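Local coordinates for protein glycoside Hydrolase Family 43_12 (Metagenome, PDB 7JVH) that probably hydrolyses glycosidic bonds in xylose- or arabinose-containing plant polysaccharides, as a family 43 glycoside hydrolase with a C-terminal concanavalin A-like domain, at residues L421-N424 and I425-Q429; N102-R106 and T107-D111; R401-K404 and E405-I408. All coordinates share one frame; numbering follows the deposited sequence.

Interaction 1: L421-N424 and I425-Q429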
# COMPACT_ATOMS: atom_id res chain seq x y z
N LEU A 421 0.04 19.46 15.46
CA LEU A 421 -0.44 20.33 14.40
C LEU A 421 -1.86 20.78 14.76
O LEU A 421 -2.46 20.29 15.72
CB LEU A 421 -0.45 19.59 13.06
CG LEU A 421 0.90 19.16 12.48
CD1 LEU A 421 0.69 18.34 11.21
CD2 LEU A 421 1.80 20.35 12.21
N ASP A 422 -2.39 21.74 13.98
CA ASP A 422 -3.70 22.33 14.25
C ASP A 422 -4.86 21.37 14.06
O ASP A 422 -5.86 21.45 14.77
CB ASP A 422 -3.89 23.59 13.41
CG ASP A 422 -3.04 24.75 13.91
OD1 ASP A 422 -2.73 24.80 15.12
OD2 ASP A 422 -2.71 25.64 13.09
N ALA A 423 -4.72 20.45 13.10
CA ALA A 423 -5.82 19.59 12.68
C ALA A 423 -6.14 18.51 13.69
O ALA A 423 -5.23 17.87 14.21
CB ALA A 423 -5.50 18.96 11.33
N ASN A 424 -7.44 18.30 13.96
CA ASN A 424 -7.88 17.14 14.71
C ASN A 424 -7.97 15.93 13.76
O ASN A 424 -7.80 16.05 12.57
CB ASN A 424 -9.17 17.41 15.51
CG ASN A 424 -10.42 17.43 14.66
OD1 ASN A 424 -10.55 16.68 13.68
ND2 ASN A 424 -11.36 18.29 15.04
N ILE A 425 -8.23 14.75 14.33
CA ILE A 425 -8.15 13.51 13.57
C ILE A 425 -9.17 13.31 12.43
O ILE A 425 -8.91 12.55 11.50
CB ILE A 425 -8.12 12.28 14.52
CG1 ILE A 425 -7.48 11.10 13.79
CG2 ILE A 425 -9.52 11.95 15.04
CD1 ILE A 425 -7.18 9.93 14.70
N THR A 426 -10.31 14.02 12.51
CA THR A 426 -11.42 13.83 11.59
C THR A 426 -11.33 14.68 10.31
O THR A 426 -12.21 14.62 9.47
CB THR A 426 -12.74 14.16 12.32
OG1 THR A 426 -12.73 15.53 12.75
CG2 THR A 426 -12.94 13.24 13.49
N GLU A 427 -10.24 15.46 10.19
CA GLU A 427 -10.09 16.45 9.15
C GLU A 427 -9.29 15.93 7.98
O GLU A 427 -8.36 15.16 8.17
CB GLU A 427 -9.40 17.69 9.70
CG GLU A 427 -10.25 18.47 10.68
CD GLU A 427 -9.57 19.71 11.18
OE1 GLU A 427 -9.11 20.53 10.37
OE2 GLU A 427 -9.50 19.87 12.41
N VAL A 428 -9.65 16.40 6.77
CA VAL A 428 -8.90 16.12 5.56
C VAL A 428 -7.76 17.15 5.51
O VAL A 428 -7.77 18.11 4.74
CB VAL A 428 -9.80 16.18 4.32
CG1 VAL A 428 -9.02 15.91 3.04
CG2 VAL A 428 -10.98 15.22 4.50
N GLN A 429 -6.76 16.92 6.36
CA GLN A 429 -5.65 17.84 6.61
C GLN A 429 -4.49 16.97 7.10
O GLN A 429 -4.71 15.83 7.48
CB GLN A 429 -6.03 18.83 7.73
CG GLN A 429 -7.11 19.84 7.37
CD GLN A 429 -6.62 20.84 6.36
OE1 GLN A 429 -5.63 21.53 6.62
NE2 GLN A 429 -7.31 20.96 5.20

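Interaction 2: N102-R106 and T107-D111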
# COMPACT_ATOMS: atom_id res chain seq x y z
N ASN A 102 11.24 5.40 -0.13
CA ASN A 102 9.96 5.66 -0.76
C ASN A 102 10.25 6.63 -1.91
O ASN A 102 10.90 7.65 -1.71
CB ASN A 102 8.98 6.27 0.25
CG ASN A 102 8.68 5.34 1.42
OD1 ASN A 102 7.66 4.64 1.41
ND2 ASN A 102 9.56 5.30 2.42
N VAL A 103 9.79 6.29 -3.12
CA VAL A 103 10.18 7.01 -4.34
C VAL A 103 9.75 8.47 -4.31
O VAL A 103 10.52 9.36 -4.69
CB VAL A 103 9.69 6.30 -5.64
CG1 VAL A 103 10.00 7.13 -6.87
CG2 VAL A 103 10.31 4.92 -5.75
N LEU A 104 8.52 8.72 -3.85
CA LEU A 104 7.99 10.08 -3.71
C LEU A 104 8.10 10.50 -2.25
O LEU A 104 7.16 10.30 -1.47
CB LEU A 104 6.54 10.16 -4.21
CG LEU A 104 6.27 9.61 -5.62
CD1 LEU A 104 4.82 9.80 -6.02
CD2 LEU A 104 7.16 10.24 -6.68
N ASP A 105 9.25 11.07 -1.89
CA ASP A 105 9.56 11.46 -0.52
C ASP A 105 9.83 12.96 -0.29
O ASP A 105 10.14 13.37 0.83
CB ASP A 105 10.74 10.63 0.01
CG ASP A 105 12.01 10.77 -0.82
OD1 ASP A 105 11.99 11.47 -1.85
OD2 ASP A 105 13.04 10.20 -0.42
N ARG A 106 9.71 13.77 -1.34
CA ARG A 106 9.77 15.22 -1.22
C ARG A 106 8.39 15.80 -1.51
O ARG A 106 7.61 15.22 -2.28
CB ARG A 106 10.80 15.81 -2.19
CG ARG A 106 12.23 15.38 -1.91
CD ARG A 106 13.22 16.18 -2.74
NE ARG A 106 12.96 16.06 -4.18
CZ ARG A 106 13.29 15.01 -4.94
NH1 ARG A 106 13.90 13.97 -4.41
NH2 ARG A 106 13.00 15.01 -6.23
N THR A 107 8.08 16.93 -0.85
CA THR A 107 6.83 17.65 -1.05
C THR A 107 6.69 18.16 -2.48
O THR A 107 5.58 18.31 -2.97
CB THR A 107 6.70 18.78 -0.02
OG1 THR A 107 6.60 18.18 1.28
CG2 THR A 107 5.44 19.62 -0.25
N SER A 108 7.82 18.41 -3.15
CA SER A 108 7.84 18.79 -4.57
C SER A 108 7.40 17.68 -5.53
O SER A 108 7.10 17.94 -6.69
CB SER A 108 9.23 19.28 -4.97
OG SER A 108 10.19 18.26 -4.77
N GLN A 109 7.39 16.44 -5.04
CA GLN A 109 6.92 15.28 -5.81
C GLN A 109 5.48 14.93 -5.46
O GLN A 109 4.74 14.39 -6.29
CB GLN A 109 7.80 14.06 -5.52
CG GLN A 109 9.25 14.20 -5.98
CD GLN A 109 10.16 13.12 -5.36
OE1 GLN A 109 10.12 12.88 -4.15
NE2 GLN A 109 10.99 12.50 -6.20
N LEU A 110 5.09 15.23 -4.21
CA LEU A 110 3.81 14.79 -3.63
C LEU A 110 3.49 15.62 -2.40
O LEU A 110 4.26 15.64 -1.43
CB LEU A 110 3.90 13.31 -3.26
CG LEU A 110 2.80 12.64 -2.44
CD1 LEU A 110 1.46 12.62 -3.16
CD2 LEU A 110 3.22 11.22 -2.09
N ASP A 111 2.34 16.31 -2.44
CA ASP A 111 1.90 17.22 -1.39
C ASP A 111 0.44 16.92 -1.10
O ASP A 111 -0.45 17.60 -1.62
CB ASP A 111 2.09 18.66 -1.86
CG ASP A 111 1.59 19.69 -0.86
OD1 ASP A 111 1.28 19.31 0.28
OD2 ASP A 111 1.50 20.88 -1.21

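Interaction 3: R401-K404 and E405-I408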
# COMPACT_ATOMS: atom_id res chain seq x y z
N ARG A 401 -1.17 12.65 4.81
CA ARG A 401 -1.40 13.95 4.17
C ARG A 401 -0.31 15.01 4.41
O ARG A 401 -0.57 16.20 4.28
CB ARG A 401 -2.77 14.51 4.57
CG ARG A 401 -3.93 13.57 4.26
CD ARG A 401 -5.27 14.24 4.47
NE ARG A 401 -6.34 13.50 3.81
CZ ARG A 401 -7.12 12.59 4.40
NH1 ARG A 401 -6.98 12.27 5.67
NH2 ARG A 401 -8.08 12.00 3.69
N GLY A 402 0.92 14.58 4.71
CA GLY A 402 2.03 15.49 4.93
C GLY A 402 3.26 14.81 5.50
O GLY A 402 3.20 13.65 5.91
N PRO A 403 4.42 15.51 5.56
CA PRO A 403 5.65 14.92 6.09
C PRO A 403 5.68 14.91 7.62
O PRO A 403 5.19 15.84 8.26
CB PRO A 403 6.74 15.83 5.53
CG PRO A 403 6.06 17.14 5.27
CD PRO A 403 4.59 16.89 5.09
N LYS A 404 6.27 13.85 8.18
CA LYS A 404 6.49 13.69 9.62
C LYS A 404 7.46 14.73 10.17
O LYS A 404 7.41 15.07 11.36
CB LYS A 404 7.01 12.28 9.93
CG LYS A 404 8.40 12.00 9.41
CD LYS A 404 8.76 10.53 9.47
CE LYS A 404 10.16 10.27 8.99
NZ LYS A 404 10.10 10.04 7.54
N GLU A 405 8.34 15.22 9.29
CA GLU A 405 9.32 16.26 9.61
C GLU A 405 8.68 17.55 10.14
O GLU A 405 9.33 18.29 10.87
CB GLU A 405 10.20 16.59 8.40
CG GLU A 405 11.22 15.50 8.06
CD GLU A 405 10.59 14.28 7.43
OE1 GLU A 405 9.43 14.37 6.93
OE2 GLU A 405 11.25 13.21 7.44
N ASN A 406 7.43 17.81 9.77
CA ASN A 406 6.67 18.96 10.27
C ASN A 406 6.21 18.86 11.73
O ASN A 406 5.72 19.84 12.27
CB ASN A 406 5.43 19.21 9.40
CG ASN A 406 5.77 19.71 8.01
OD1 ASN A 406 6.90 20.11 7.74
ND2 ASN A 406 4.79 19.67 7.14
N PHE A 407 6.34 17.67 12.34
CA PHE A 407 5.91 17.46 13.72
C PHE A 407 6.66 16.43 14.57
O PHE A 407 6.22 16.14 15.67
CB PHE A 407 4.41 17.12 13.74
CG PHE A 407 4.05 15.83 13.04
CD1 PHE A 407 4.00 14.64 13.74
CD2 PHE A 407 3.73 15.83 11.70
CE1 PHE A 407 3.66 13.46 13.09
CE2 PHE A 407 3.38 14.66 11.05
CZ PHE A 407 3.35 13.47 11.74
N ILE A 408 7.76 15.87 14.04
CA ILE A 408 8.58 14.89 14.76
C ILE A 408 10.02 15.36 14.86
O ILE A 408 10.56 15.92 13.91
CB ILE A 408 8.49 13.48 14.11
CG1 ILE A 408 7.49 12.60 14.87
CG2 ILE A 408 9.83 12.77 14.09
CD1 ILE A 408 6.71 11.62 14.03

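Interaction 1: L421-N424 and I425-Q429
E427 folds back over the start of its own turn, reaching N424 and A423. Its CB sits 3.7 Å from N424 O, and CG passes 3.5 Å from N424 OD1. CG lies beside the backbone N of E427 (chi1 -69°) and the chain runs extended beyond it, which carries the carboxylate along the inside of the bend. There CD is 4.0 Å from A423 CA, OE1 faces the A423 methyl, and OE2 accepts from N424 N at 3.0 Å, met from above the carboxylate plane. The N424 amide and this carboxylate stand nearly perpendicular, 89° apart. An alanine here removes the carboxylate, which would probably leave N424 N without this acceptor. N424 OD1 takes two bonds from the same face of its amide, from T426 N (2.9 Å) and T426 OG1 (2.6 Å), which fixes the amide's rotation. Q429 CB rests 3.6 Å from A423 CB. The I425 side chain leads away from the bend and packs on I462, Y464, N470 and V472, while I425 N hydrogen-bonds a glycerol, probably from the crystallisation liquor. The arrangement is an Asx turn opening a type I beta turn, in a loop joining the two sheets of the concanavalin A-like domain.

Interaction 2: N102-R106 and T107-D111
Q109 and the backbone of D105 and R106 form the tight half of this contact. The amide oxygen Q109 OE1 accepts from R106 N at 3.0 Å, a fairly straight 155°, and weakly from D105 N, which holds the carboxamide inside the bend. R106 O receives Q109 N at 3.0 Å, from above its carbonyl plane, and L110 N weakly. Beneath, L104 CD2 lies 4.0 Å from Q109 CB, and L104 CB is 4.1 Å from L110 CD2; both buried leucines reach E141. The R106 guanidinium is stacked on the Q109 amide, planes 29° apart, Q109 CD 3.5 Å above the guanidinium plane, offset toward its rim. R106 bends at chi3 (-58°), bringing the group back over Q109. Residues 161-163 fix both: R106 NH2 hydrogen-bonds W161 O and makes a salt bridge to D163, and Q109 NE2 bonds S162 O. The outer side is looser: D105, T107 and S108 are exposed, the D105 carboxylate merely lies alongside the Q109 amide, and S108 OG turns to D163. The turn, its Q109 side chain bonded back to R106 N, links outer strand 98-102 of one blade to strand 120-129 of the next in the five-bladed beta-propeller characteristic of family 43.

Interaction 3: R401-K404 and E405-I408
Over one face of the F407 ring lies the carbonyl oxygen of K404, 3.7 Å above the plane and offset toward the rim. P403 O approaches the same ring obliquely, 3.5 Å from F407 CE2, and K404 CA is also close to CE2. F407 CG sits between its backbone N and carbonyl carbon (chi1 64°), which folds the ring back against these two residues. The second flat group, the N406 amide, crosses the proline ring obliquely, its ND2 3.4 Å from P403 CG. K404 O serves the backbone too: F407 N donates to it at 3.0 Å and I408 N more weakly, while N406 N makes a weak bond to P403 O. The N406 and F407 bonds, each three residues back, make a short 3-10 turn in the loop between strands 399-400 and 408-410 of the concanavalin A-like domain, the latter in its eight-stranded antiparallel sheet. The K404 side chain bends at chi4 (-89°) and brings NZ to E405 OE2 at 3.4 Å, a long, weak salt bridge between sequence neighbours. E405 OE1 is 3.4 Å from P403 CB. I408 CD1 approaches K404 CB at 4.2 Å, and the isoleucine continues onto L416, M418 and L434.

Overall arrangement
From the N terminus the order is interaction 2, interaction 3, interaction 1; each is one unbroken piece of chain, and they follow in series without nesting or crossing. Interaction 2 closes a loop between propeller blades. Interactions 3 and 1 lie in two loops of the C-terminal domain, before strand 408-410 and after strand 416-418. These two touch directly: L421 packs on F407, and R401 runs beside V428 and Q429. Contact between interactions 2 and 3 is slight, T107 OG1 lying 4.2 Å from P403 CG, but it joins the two domains. R401 strengthens that junction, bonding C115 O. Interactions 1 and 2 do not touch; their nearest atoms are about 9 Å apart.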